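Local coordinates for protein isomaltodextranase (Arthrobacter globiformis, PDB 5AWO) that probably hydrolyses (1->6)-alpha-D-glucosidic linkages in polysaccharides, removing successive isomaltose units from the non-reducing ends of the chains, at residues N57-N62 / D76-D81; R319-A324 / Y349-N354; Y46-N51 / D269-G274. All coordinates share one frame; numbering follows the deposited sequence.

Contact 1 of 3, residues N57-N62 / D76-D81; sequences NEWKVN and DIACTD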
ATOM      1  N   ASN A  57     -12.958  18.874 -21.681  1.00 19.39           N
ATOM      2  CA  ASN A  57     -12.737  18.145 -22.932  1.00 20.63           C
ATOM      3  C   ASN A  57     -11.460  17.312 -22.935  1.00 19.88           C
ATOM      4  O   ASN A  57     -11.430  16.223 -23.535  1.00 20.55           O
ATOM      5  CB  ASN A  57     -12.712  19.046 -24.164  1.00 21.98           C
ATOM      6  CG  ASN A  57     -12.789  18.225 -25.446  1.00 24.80           C
ATOM      7  OD1 ASN A  57     -13.733  17.466 -25.634  1.00 28.13           O
ATOM      8  ND2 ASN A  57     -11.756  18.299 -26.283  1.00 26.96           N
ATOM      9  N   GLU A  58     -10.426  17.801 -22.250  1.00 18.67           N
ATOM     10  CA  GLU A  58      -9.185  17.017 -22.118  1.00 18.63           C
ATOM     11  C   GLU A  58      -9.398  15.786 -21.254  1.00 17.86           C
ATOM     12  O   GLU A  58      -8.900  14.705 -21.565  1.00 17.72           O
ATOM     13  CB  GLU A  58      -8.079  17.894 -21.576  1.00 18.85           C
ATOM     14  CG  GLU A  58      -7.561  18.819 -22.657  1.00 20.79           C
ATOM     15  CD  GLU A  58      -6.924  18.031 -23.782  1.00 23.81           C
ATOM     16  OE1 GLU A  58      -5.774  17.624 -23.627  1.00 26.49           O
ATOM     17  OE2 GLU A  58      -7.589  17.756 -24.796  1.00 30.72           O
ATOM     18  N   TRP A  59     -10.188  15.927 -20.191  1.00 18.05           N
ATOM     19  CA  TRP A  59     -10.618  14.780 -19.406  1.00 17.43           C
ATOM     20  C   TRP A  59     -11.356  13.742 -20.266  1.00 17.66           C
ATOM     21  O   TRP A  59     -11.067  12.549 -20.211  1.00 17.89           O
ATOM     22  CB  TRP A  59     -11.481  15.296 -18.260  1.00 17.15           C
ATOM     23  CG  TRP A  59     -12.325  14.354 -17.462  1.00 17.56           C
ATOM     24  CD1 TRP A  59     -13.694  14.228 -17.520  1.00 16.48           C
ATOM     25  CD2 TRP A  59     -11.903  13.478 -16.396  1.00 16.40           C
ATOM     26  NE1 TRP A  59     -14.127  13.328 -16.597  1.00 15.99           N
ATOM     27  CE2 TRP A  59     -13.056  12.867 -15.865  1.00 16.99           C
ATOM     28  CE3 TRP A  59     -10.661  13.171 -15.831  1.00 16.65           C
ATOM     29  CZ2 TRP A  59     -13.005  11.918 -14.834  1.00 16.35           C
ATOM     30  CZ3 TRP A  59     -10.620  12.244 -14.791  1.00 16.56           C
ATOM     31  CH2 TRP A  59     -11.759  11.632 -14.306  1.00 17.23           C
ATOM     32  N   LYS A  60     -12.301  14.225 -21.091  1.00 18.29           N
ATOM     33  CA  LYS A  60     -13.066  13.322 -21.953  1.00 20.03           C
ATOM     34  C   LYS A  60     -12.163  12.587 -22.953  1.00 17.67           C
ATOM     35  O   LYS A  60     -12.270  11.377 -23.106  1.00 19.35           O
ATOM     36  CB  LYS A  60     -14.157  14.098 -22.712  1.00 21.85           C
ATOM     37  CG  LYS A  60     -15.075  13.208 -23.540  1.00 24.54           C
ATOM     38  CD  LYS A  60     -16.065  14.036 -24.342  1.00 24.88           C
ATOM     39  CE  LYS A  60     -17.034  13.160 -25.125  1.00 26.20           C
ATOM     40  NZ  LYS A  60     -16.346  12.291 -26.121  1.00 27.27           N
ATOM     41  N   VAL A  61     -11.284  13.324 -23.619  1.00 18.92           N
ATOM     42  CA  VAL A  61     -10.447  12.716 -24.653  1.00 19.02           C
ATOM     43  C   VAL A  61      -9.493  11.693 -24.015  1.00 19.47           C
ATOM     44  O   VAL A  61      -9.298  10.601 -24.540  1.00 19.89           O
ATOM     45  CB  VAL A  61      -9.738  13.776 -25.515  1.00 19.94           C
ATOM     46  CG1 VAL A  61      -8.819  13.136 -26.537  1.00 20.45           C
ATOM     47  CG2 VAL A  61     -10.774  14.609 -26.281  1.00 20.80           C
ATOM     48  N   ASN A  62      -8.952  12.016 -22.847  1.00 19.52           N
ATOM     49  CA  ASN A  62      -8.156  11.006 -22.131  1.00 18.87           C
ATOM     50  C   ASN A  62      -8.946   9.768 -21.759  1.00 18.18           C
ATOM     51  O   ASN A  62      -8.473   8.640 -21.939  1.00 19.73           O
ATOM     52  CB  ASN A  62      -7.506  11.597 -20.876  1.00 17.72           C
ATOM     53  CG  ASN A  62      -6.284  12.439 -21.196  1.00 17.21           C
ATOM     54  OD1 ASN A  62      -6.290  13.679 -21.128  1.00 18.81           O
ATOM     55  ND2 ASN A  62      -5.235  11.768 -21.602  1.00 15.93           N
ATOM     56  N   ASP A  76      -8.761   0.760 -15.257  1.00 16.82           N
ATOM     57  CA  ASP A  76     -10.170   1.103 -15.514  1.00 18.01           C
ATOM     58  C   ASP A  76     -10.726   2.128 -14.576  1.00 18.05           C
ATOM     59  O   ASP A  76     -11.912   2.365 -14.591  1.00 20.41           O
ATOM     60  CB  ASP A  76     -11.048  -0.138 -15.553  1.00 21.61           C
ATOM     61  CG  ASP A  76     -10.964  -0.951 -14.325  1.00 23.94           C
ATOM     62  OD1 ASP A  76     -10.503  -0.443 -13.300  1.00 23.97           O
ATOM     63  OD2 ASP A  76     -11.350  -2.149 -14.374  1.00 28.67           O
ATOM     64  N   ILE A  77      -9.872   2.737 -13.755  1.00 16.13           N
ATOM     65  CA  ILE A  77     -10.223   3.938 -12.983  1.00 16.10           C
ATOM     66  C   ILE A  77      -9.577   5.174 -13.612  1.00 16.13           C
ATOM     67  O   ILE A  77      -8.374   5.166 -13.853  1.00 16.25           O
ATOM     68  CB  ILE A  77      -9.742   3.794 -11.535  1.00 15.97           C
ATOM     69  CG1 ILE A  77     -10.463   2.655 -10.800  1.00 15.88           C
ATOM     70  CG2 ILE A  77      -9.867   5.120 -10.787  1.00 15.74           C
ATOM     71  CD1 ILE A  77      -9.803   2.254  -9.499  1.00 16.74           C
ATOM     72  N   ALA A  78     -10.367   6.214 -13.897  1.00 15.48           N
ATOM     73  CA  ALA A  78      -9.876   7.518 -14.309  1.00 15.61           C
ATOM     74  C   ALA A  78     -10.010   8.433 -13.113  1.00 15.31           C
ATOM     75  O   ALA A  78     -11.128   8.648 -12.599  1.00 15.69           O
ATOM     76  CB  ALA A  78     -10.671   8.065 -15.477  1.00 16.54           C
ATOM     77  N   CYS A  79      -8.882   8.918 -12.608  1.00 14.32           N
ATOM     78  CA  CYS A  79      -8.833   9.629 -11.330  1.00 14.03           C
ATOM     79  C   CYS A  79      -8.479  11.090 -11.496  1.00 14.51           C
ATOM     80  O   CYS A  79      -7.514  11.433 -12.195  1.00 14.36           O
ATOM     81  CB  CYS A  79      -7.789   8.973 -10.433  1.00 13.97           C
ATOM     82  SG  CYS A  79      -7.744   9.508  -8.688  1.00 14.25           S
ATOM     83  N   THR A  80      -9.250  11.970 -10.878  1.00 14.39           N
ATOM     84  CA  THR A  80      -8.907  13.370 -10.835  1.00 14.44           C
ATOM     85  C   THR A  80      -7.742  13.619  -9.871  1.00 14.18           C
ATOM     86  O   THR A  80      -7.209  12.717  -9.234  1.00 14.33           O
ATOM     87  CB  THR A  80     -10.145  14.221 -10.474  1.00 14.80           C
ATOM     88  OG1 THR A  80     -10.572  13.904  -9.144  1.00 14.51           O
ATOM     89  CG2 THR A  80     -11.298  13.953 -11.435  1.00 15.81           C
ATOM     90  N   ASP A  81      -7.335  14.882  -9.812  1.00 14.50           N
ATOM     91  CA  ASP A  81      -6.246  15.293  -8.945  1.00 14.00           C
ATOM     92  C   ASP A  81      -6.517  16.682  -8.372  1.00 14.26           C
ATOM     93  O   ASP A  81      -7.693  17.035  -8.147  1.00 13.59           O
ATOM     94  CB  ASP A  81      -4.893  15.173  -9.676  1.00 14.08           C
ATOM     95  CG  ASP A  81      -3.742  14.962  -8.709  1.00 14.26           C
ATOM     96  OD1 ASP A  81      -3.690  13.899  -8.052  1.00 14.79           O
ATOM     97  OD2 ASP A  81      -2.932  15.923  -8.602  1.00 14.89           O
TER
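Trp-59 carries CG anti to its own backbone N (chi1 166°), and a second torsion of -107° sets the indole so that its benzene end reaches Ala-78, Cys-79 and Thr-80. The setting is the first beta-alpha-beta crossover of the TIM barrel: helix 56-68 joins the parallel neighbours 39-42 and 77-79 and packs against the second of these strands. CH2 does most of the touching. Trp-59 CH2 lies 3.5 Å from Ala-78 O, which sits at the ring edge near the indole plane, and 3.9 Å from Ala-78 CB, which points toward the helix. Thr-80 adds its methyl group obliquely, CG2 being 3.7 Å from Trp-59 CH2, while its hydroxyl OG1 is held by Tyr-124 N of the next strand. Trp-110 meets the indole edge-to-face and Trp-103 at an angle, so three tryptophans gather at this helix face. With an alanine here the indole is gone, and a gap would probably open between helix and strand, leaving Ala-78 CB and the Thr-80 methyl without the ring they pack on. Cys-79 points its side chain away from the helix and offers backbone instead, its C lying 4.1 Å from Trp-59 CZ3, again at the ring edge.

Contact 2 of 3, residues R319-A324 / Y349-N354; sequences RASTFA and YQQIGN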
ATOM      1  N   ARG A 319       5.240   8.477 -15.191  1.00 12.39           N
ATOM      2  CA  ARG A 319       5.262   9.458 -16.277  1.00 12.83           C
ATOM      3  C   ARG A 319       6.277   8.922 -17.326  1.00 13.12           C
ATOM      4  O   ARG A 319       7.470   9.266 -17.339  1.00 13.13           O
ATOM      5  CB  ARG A 319       5.620  10.840 -15.766  1.00 13.36           C
ATOM      6  CG  ARG A 319       4.679  11.383 -14.681  1.00 13.04           C
ATOM      7  CD  ARG A 319       4.863  12.890 -14.453  1.00 13.81           C
ATOM      8  NE  ARG A 319       4.436  13.576 -15.650  1.00 14.18           N
ATOM      9  CZ  ARG A 319       4.847  14.767 -16.067  1.00 15.15           C
ATOM     10  NH1 ARG A 319       5.607  15.563 -15.323  1.00 14.49           N
ATOM     11  NH2 ARG A 319       4.436  15.176 -17.253  1.00 16.92           N
ATOM     12  N   ALA A 320       5.823   7.961 -18.110  1.00 13.17           N
ATOM     13  CA  ALA A 320       6.776   7.176 -18.938  1.00 14.24           C
ATOM     14  C   ALA A 320       7.604   8.045 -19.864  1.00 14.42           C
ATOM     15  O   ALA A 320       8.813   7.823 -20.043  1.00 14.91           O
ATOM     16  CB  ALA A 320       6.049   6.119 -19.743  1.00 14.84           C
ATOM     17  N   SER A 321       6.973   9.035 -20.476  1.00 16.29           N
ATOM     18  CA  SER A 321       7.626   9.920 -21.460  0.50 16.71           C
ATOM     19  C   SER A 321       8.669  10.834 -20.851  1.00 17.02           C
ATOM     20  O   SER A 321       9.454  11.463 -21.563  1.00 17.96           O
ATOM     21  CB  SER A 321       6.596  10.806 -22.156  0.50 17.97           C
ATOM     22  OG  SER A 321       6.207  11.869 -21.310  0.50 17.80           O
ATOM     23  N   THR A 322       8.686  10.945 -19.523  1.00 14.86           N
ATOM     24  CA  THR A 322       9.670  11.804 -18.860  1.00 14.31           C
ATOM     25  C   THR A 322      11.035  11.158 -18.648  1.00 14.63           C
ATOM     26  O   THR A 322      11.958  11.837 -18.209  1.00 16.00           O
ATOM     27  CB  THR A 322       9.175  12.330 -17.502  1.00 14.54           C
ATOM     28  OG1 THR A 322       9.085  11.265 -16.538  1.00 14.48           O
ATOM     29  CG2 THR A 322       7.828  13.026 -17.649  1.00 15.03           C
ATOM     30  N   PHE A 323      11.128   9.856 -18.876  1.00 14.24           N
ATOM     31  CA  PHE A 323      12.380   9.126 -18.741  1.00 13.81           C
ATOM     32  C   PHE A 323      13.194   9.198 -20.027  1.00 14.30           C
ATOM     33  O   PHE A 323      12.670   9.526 -21.090  1.00 15.47           O
ATOM     34  CB  PHE A 323      12.125   7.687 -18.291  1.00 13.27           C
ATOM     35  CG  PHE A 323      11.639   7.610 -16.849  1.00 13.02           C
ATOM     36  CD1 PHE A 323      10.295   7.793 -16.526  1.00 13.18           C
ATOM     37  CD2 PHE A 323      12.541   7.430 -15.825  1.00 12.68           C
ATOM     38  CE1 PHE A 323       9.895   7.796 -15.183  1.00 12.93           C
ATOM     39  CE2 PHE A 323      12.136   7.422 -14.511  1.00 12.63           C
ATOM     40  CZ  PHE A 323      10.813   7.598 -14.179  1.00 12.99           C
ATOM     41  N   ALA A 324      14.469   8.834 -19.920  1.00 13.87           N
ATOM     42  CA  ALA A 324      15.463   9.057 -20.975  1.00 13.85           C
ATOM     43  C   ALA A 324      15.608   7.867 -21.889  1.00 14.73           C
ATOM     44  O   ALA A 324      16.185   7.997 -22.965  1.00 16.62           O
ATOM     45  CB  ALA A 324      16.785   9.402 -20.344  1.00 14.52           C
ATOM     46  N   TYR A 349      -2.862  11.329 -23.398  1.00 18.12           N
ATOM     47  CA  TYR A 349      -2.937  10.824 -24.770  1.00 18.43           C
ATOM     48  C   TYR A 349      -1.906  11.528 -25.649  1.00 18.48           C
ATOM     49  O   TYR A 349      -1.406  10.926 -26.609  1.00 19.15           O
ATOM     50  CB  TYR A 349      -4.369  10.939 -25.344  1.00 19.74           C
ATOM     51  CG  TYR A 349      -4.862  12.335 -25.651  1.00 21.81           C
ATOM     52  CD1 TYR A 349      -4.694  12.901 -26.920  1.00 21.95           C
ATOM     53  CD2 TYR A 349      -5.550  13.074 -24.695  1.00 22.00           C
ATOM     54  CE1 TYR A 349      -5.147  14.184 -27.186  1.00 22.74           C
ATOM     55  CE2 TYR A 349      -6.026  14.337 -24.965  1.00 23.75           C
ATOM     56  CZ  TYR A 349      -5.833  14.883 -26.215  1.00 23.82           C
ATOM     57  OH  TYR A 349      -6.298  16.162 -26.470  1.00 25.65           O
ATOM     58  N   GLN A 350      -1.545  12.767 -25.335  1.00 18.02           N
ATOM     59  CA  GLN A 350      -0.503  13.463 -26.113  1.00 18.71           C
ATOM     60  C   GLN A 350       0.901  13.029 -25.745  1.00 18.69           C
ATOM     61  O   GLN A 350       1.791  13.056 -26.594  1.00 20.09           O
ATOM     62  CB  GLN A 350      -0.570  14.974 -25.950  1.00 20.79           C
ATOM     63  CG  GLN A 350      -1.866  15.591 -26.425  1.00 23.33           C
ATOM     64  CD  GLN A 350      -2.787  15.914 -25.289  1.00 26.33           C
ATOM     65  OE1 GLN A 350      -2.812  15.208 -24.265  1.00 26.20           O
ATOM     66  NE2 GLN A 350      -3.538  16.997 -25.434  1.00 26.33           N
ATOM     67  N   GLN A 351       1.107  12.637 -24.494  1.00 17.39           N
ATOM     68  CA  GLN A 351       2.446  12.320 -24.001  1.00 17.40           C
ATOM     69  C   GLN A 351       2.838  10.886 -24.240  1.00 17.57           C
ATOM     70  O   GLN A 351       4.033  10.577 -24.271  1.00 17.20           O
ATOM     71  CB  GLN A 351       2.522  12.575 -22.495  1.00 16.96           C
ATOM     72  CG  GLN A 351       2.475  14.028 -22.096  1.00 16.76           C
ATOM     73  CD  GLN A 351       2.135  14.238 -20.621  1.00 16.73           C
ATOM     74  OE1 GLN A 351       1.557  13.358 -19.969  1.00 16.34           O
ATOM     75  NE2 GLN A 351       2.496  15.402 -20.091  1.00 16.91           N
ATOM     76  N   ILE A 352       1.865   9.995 -24.354  1.00 17.23           N
ATOM     77  CA  ILE A 352       2.143   8.557 -24.341  1.00 17.95           C
ATOM     78  C   ILE A 352       3.109   8.146 -25.468  1.00 19.04           C
ATOM     79  O   ILE A 352       3.976   7.285 -25.266  1.00 19.71           O
ATOM     80  CB  ILE A 352       0.862   7.678 -24.331  1.00 18.31           C
ATOM     81  CG1 ILE A 352       1.167   6.206 -24.025  1.00 18.87           C
ATOM     82  CG2 ILE A 352       0.098   7.774 -25.652  1.00 18.78           C
ATOM     83  CD1 ILE A 352       1.753   5.952 -22.640  1.00 18.09           C
ATOM     84  N   GLY A 353       2.995   8.780 -26.632  1.00 18.66           N
ATOM     85  CA  GLY A 353       3.914   8.468 -27.737  1.00 19.35           C
ATOM     86  C   GLY A 353       3.893   6.985 -28.052  1.00 19.99           C
ATOM     87  O   GLY A 353       2.817   6.410 -28.214  1.00 20.02           O
ATOM     88  N   ASN A 354       5.080   6.363 -28.141  1.00 22.56           N
ATOM     89  CA  ASN A 354       5.162   4.911 -28.371  1.00 24.42           C
ATOM     90  C   ASN A 354       5.374   4.162 -27.066  1.00 24.37           C
ATOM     91  O   ASN A 354       6.070   3.162 -27.091  1.00 26.88           O
ATOM     92  CB  ASN A 354       6.402   4.437 -29.210  1.00 28.46           C
ATOM     93  CG  ASN A 354       6.720   5.265 -30.434  1.00 28.92           C
ATOM     94  OD1 ASN A 354       5.822   5.794 -31.102  1.00 35.67           O
ATOM     95  ND2 ASN A 354       8.034   5.299 -30.796  1.00 29.91           N
TER
HETATM   96  O   HOH W   1       2.997  12.507 -17.774  1.00 18.50           O
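Gln-351 meets two residues of segment 319-324 at once, Ser-321 through its backbone and Arg-319 through its amide, and these three bury most of the surface in the contact. The backbone part is the closer: in one of the two conformers of the serine, Ser-321 CB stands 3.3 Å from Gln-351 O. The polar part is less direct. Arg-319 is bent at chi3 (66°), and Gln-351 runs extended beyond CG, an arrangement that brings guanidinium and amide side by side, crossing obliquely with their planes 39° apart. Gln-351 NE2 then lies at the guanidinium edge, 3.4 Å from Arg-319 NH2, but both are donors and do not bond to each other. A water links the two side chains another way, joining the donor of one to the acceptor of the other: it accepts from Arg-319 NE at 2.8 Å and donates to Gln-351 OE1 at 2.8 Å. Each polar end has further partners, with Arg-319 NH1 bonded to Asp-271 O, Gln-351 OE1 receiving Thr-348 N, and Gln-351 NE2 donating to Gly-45 O.

Within 319-324, Thr-322 packs on the arginine and probably helps hold the guanidinium in place. Its CG2 rests 3.8 Å above the guanidinium plane of Arg-319, over the centre, while Thr-322 OG1 bonds to Arg-319 O at 2.7 Å, in the carbonyl plane and on a lone pair. Thr-322 N shares the same acceptor, so two donors grip one carbonyl and close the short 3-10 turn 320-322. Asp-347 bonds to the backbone N atoms of Ala-320 and Ser-321, tying this turn to the other loop. The whole is a water-bridged junction between the loops that follow the seventh and eighth parallel strands, 312-314 and 343-345, of the TIM barrel.

Contact 3 of 3, residues Y46-N51 / D269-G274; sequences YSFPHN and DADKGG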
ATOM      1  N   TYR A  46      -1.393  16.043 -17.201  1.00 14.80           N
ATOM      2  CA  TYR A  46      -1.901  17.294 -17.731  1.00 15.26           C
ATOM      3  C   TYR A  46      -1.672  18.429 -16.741  1.00 15.41           C
ATOM      4  O   TYR A  46      -1.069  19.457 -17.060  1.00 15.83           O
ATOM      5  CB  TYR A  46      -3.415  17.219 -18.070  1.00 16.14           C
ATOM      6  CG  TYR A  46      -3.885  18.549 -18.646  1.00 16.26           C
ATOM      7  CD1 TYR A  46      -4.200  19.633 -17.830  1.00 17.17           C
ATOM      8  CD2 TYR A  46      -3.906  18.751 -20.028  1.00 17.18           C
ATOM      9  CE1 TYR A  46      -4.557  20.859 -18.366  1.00 17.40           C
ATOM     10  CE2 TYR A  46      -4.300  19.958 -20.559  1.00 18.57           C
ATOM     11  CZ  TYR A  46      -4.587  21.021 -19.736  1.00 18.41           C
ATOM     12  OH  TYR A  46      -4.961  22.252 -20.265  1.00 20.14           O
ATOM     13  N   SER A  47      -2.168  18.279 -15.516  1.00 15.05           N
ATOM     14  CA  SER A  47      -2.307  19.425 -14.656  1.00 15.09           C
ATOM     15  C   SER A  47      -0.995  19.918 -14.081  1.00 14.79           C
ATOM     16  O   SER A  47      -0.835  21.114 -13.834  1.00 15.86           O
ATOM     17  CB  SER A  47      -3.324  19.143 -13.520  1.00 15.29           C
ATOM     18  OG  SER A  47      -4.642  19.111 -14.050  1.00 16.36           O
ATOM     19  N   PHE A  48      -0.066  19.004 -13.796  1.00 14.73           N
ATOM     20  CA  PHE A  48       1.214  19.436 -13.259  1.00 15.04           C
ATOM     21  C   PHE A  48       2.019  20.326 -14.254  1.00 15.51           C
ATOM     22  O   PHE A  48       2.397  21.452 -13.903  1.00 15.67           O
ATOM     23  CB  PHE A  48       2.050  18.261 -12.690  1.00 15.53           C
ATOM     24  CG  PHE A  48       3.402  18.702 -12.215  1.00 14.80           C
ATOM     25  CD1 PHE A  48       3.562  19.372 -11.023  1.00 15.31           C
ATOM     26  CD2 PHE A  48       4.509  18.564 -13.057  1.00 14.49           C
ATOM     27  CE1 PHE A  48       4.799  19.835 -10.618  1.00 16.39           C
ATOM     28  CE2 PHE A  48       5.734  19.051 -12.657  1.00 15.19           C
ATOM     29  CZ  PHE A  48       5.877  19.668 -11.455  1.00 15.42           C
ATOM     30  N   PRO A  49       2.274  19.848 -15.481  1.00 16.09           N
ATOM     31  CA  PRO A  49       3.024  20.762 -16.362  1.00 16.96           C
ATOM     32  C   PRO A  49       2.249  22.037 -16.748  1.00 18.34           C
ATOM     33  O   PRO A  49       2.876  23.087 -16.977  1.00 20.43           O
ATOM     34  CB  PRO A  49       3.338  19.931 -17.593  1.00 17.16           C
ATOM     35  CG  PRO A  49       2.730  18.619 -17.402  1.00 18.22           C
ATOM     36  CD  PRO A  49       2.039  18.536 -16.085  1.00 16.28           C
ATOM     37  N   HIS A  50       0.917  21.949 -16.802  1.00 18.05           N
ATOM     38  CA  HIS A  50       0.097  23.148 -17.088  1.00 18.22           C
ATOM     39  C   HIS A  50      -0.093  24.040 -15.873  1.00 18.29           C
ATOM     40  O   HIS A  50      -0.522  25.186 -16.003  1.00 19.00           O
ATOM     41  CB  HIS A  50      -1.275  22.762 -17.641  1.00 18.63           C
ATOM     42  CG  HIS A  50      -1.244  22.300 -19.057  1.00 19.18           C
ATOM     43  ND1 HIS A  50      -1.103  20.979 -19.409  1.00 19.15           N
ATOM     44  CD2 HIS A  50      -1.323  22.992 -20.222  1.00 20.05           C
ATOM     45  CE1 HIS A  50      -1.089  20.867 -20.728  1.00 20.54           C
ATOM     46  NE2 HIS A  50      -1.227  22.077 -21.243  1.00 20.46           N
ATOM     47  N   ASN A  51       0.214  23.534 -14.689  1.00 17.62           N
ATOM     48  CA  ASN A  51      -0.143  24.169 -13.438  1.00 18.01           C
ATOM     49  C   ASN A  51      -1.578  24.683 -13.477  1.00 17.63           C
ATOM     50  O   ASN A  51      -1.839  25.842 -13.167  1.00 17.97           O
ATOM     51  CB  ASN A  51       0.849  25.285 -13.097  1.00 18.26           C
ATOM     52  CG  ASN A  51       0.682  25.802 -11.680  1.00 21.09           C
ATOM     53  OD1 ASN A  51       0.186  25.097 -10.780  1.00 20.72           O
ATOM     54  ND2 ASN A  51       1.084  27.045 -11.461  1.00 22.56           N
ATOM     55  N   ASP A 269       6.451  14.038  -4.601  1.00 12.80           N
ATOM     56  CA  ASP A 269       5.622  14.000  -5.794  1.00 13.25           C
ATOM     57  C   ASP A 269       6.442  13.636  -7.040  1.00 13.20           C
ATOM     58  O   ASP A 269       7.583  14.049  -7.191  1.00 13.67           O
ATOM     59  CB  ASP A 269       4.996  15.369  -6.077  1.00 13.67           C
ATOM     60  CG  ASP A 269       3.955  15.810  -5.050  1.00 15.48           C
ATOM     61  OD1 ASP A 269       3.715  15.147  -4.022  1.00 14.42           O
ATOM     62  OD2 ASP A 269       3.357  16.895  -5.268  1.00 16.75           O
ATOM     63  N   ALA A 270       5.809  12.950  -7.988  1.00 13.25           N
ATOM     64  CA  ALA A 270       6.479  12.622  -9.241  1.00 12.47           C
ATOM     65  C   ALA A 270       7.027  13.865  -9.953  1.00 13.52           C
ATOM     66  O   ALA A 270       8.075  13.795 -10.603  1.00 13.15           O
ATOM     67  CB  ALA A 270       5.538  11.847 -10.162  1.00 12.68           C
ATOM     68  N   ASP A 271       6.335  14.990  -9.874  1.00 12.85           N
ATOM     69  CA  ASP A 271       6.837  16.271 -10.407  1.00 13.53           C
ATOM     70  C   ASP A 271       7.170  16.078 -11.885  1.00 14.23           C
ATOM     71  O   ASP A 271       6.377  15.457 -12.615  1.00 13.01           O
ATOM     72  CB  ASP A 271       7.998  16.741  -9.489  1.00 14.07           C
ATOM     73  CG  ASP A 271       8.427  18.204  -9.680  1.00 14.89           C
ATOM     74  OD1 ASP A 271       9.265  18.436 -10.574  1.00 15.91           O
ATOM     75  OD2 ASP A 271       8.016  19.103  -8.907  1.00 15.94           O
ATOM     76  N   LYS A 272       8.321  16.582 -12.323  1.00 14.14           N
ATOM     77  CA  LYS A 272       8.781  16.453 -13.704  1.00 15.96           C
ATOM     78  C   LYS A 272       9.223  15.038 -14.084  1.00 15.08           C
ATOM     79  O   LYS A 272       9.569  14.791 -15.229  1.00 15.85           O
ATOM     80  CB  LYS A 272       9.957  17.415 -13.938  1.00 18.79           C
ATOM     81  CG  LYS A 272      11.184  17.076 -13.150  1.00 23.76           C
ATOM     82  CD  LYS A 272      12.200  18.212 -13.129  1.00 28.02           C
ATOM     83  CE  LYS A 272      12.953  18.338 -14.439  1.00 31.92           C
ATOM     84  NZ  LYS A 272      13.848  17.173 -14.671  1.00 33.45           N
ATOM     85  N   GLY A 273       9.175  14.102 -13.151  1.00 14.51           N
ATOM     86  CA  GLY A 273       9.384  12.717 -13.488  1.00 14.41           C
ATOM     87  C   GLY A 273      10.858  12.435 -13.716  1.00 13.85           C
ATOM     88  O   GLY A 273      11.765  13.082 -13.153  1.00 14.92           O
ATOM     89  N   GLY A 274      11.082  11.402 -14.506  1.00 12.97           N
ATOM     90  CA  GLY A 274      12.453  10.985 -14.831  1.00 12.97           C
ATOM     91  C   GLY A 274      13.207  10.324 -13.706  1.00 12.20           C
ATOM     92  O   GLY A 274      12.686  10.133 -12.596  1.00 12.50           O
TER
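Asp-271 folds back on the backbone just beyond it: Lys-272 N donates to Asp-271 OD1 at 2.7 Å (N-H...O 153°), meeting the carboxylate on its anti side and tilted out of its plane. This bond lies inside a type II' beta turn, Ala-270 to Gly-273, closed by Gly-273 N to Ala-270 O. Asp-271 takes the second place of the turn with positive phi, and its backbone faces Phe-48. The phenyl ring gets there with CG anti to the backbone N, standing out from helix 44-50. Asp-271 CA then lies over one face of the Phe-48 ring, 3.9 Å from the centroid and 22° off the normal, a CH-pi contact. The carboxylate reaches the far end of the ring: Asp-271 OD2 lies 3.4 Å from Phe-48 CZ, with ring and carboxylate planes 55° apart. Lys-272 N comes within 3.6 Å of Phe-48 CE2, obliquely. The ring of Tyr-44 meets that of Phe-48 with nearly parallel planes, and its hydroxyl bonds to Asp-271 N. Here helix 44-50, after strand 39-42, meets the loop after strand 263-265, at the C-terminal mouth of the TIM barrel where such enzymes hold their active site; Phe-48 is about 10 Å, side chain to side chain, from Asp-201, the probable nucleophile.

From the N terminus, the chain first enters contact 3 at helix 44-50, and soon opens contact 1 on helix 56-68. Contact 1 closes quickly, at strand 77-79, a short crossover nested inside the long loop that contact 3 completes at 269-274, over two hundred residues later. Contact 2 then follows in series, opening at 319-324 and closing at 349-354; no two of the loops cross. Contact 1 sets a helix on the second strand, contact 3 ties helix 44-50 to the loop after the sixth, contact 2 the loops after the seventh and eighth. Direct bonds join them: Glu-58 of contact 1 reaches Tyr-349 and Gln-350 of contact 2, whose Thr-322 OG1 meets Gly-274 N of contact 3.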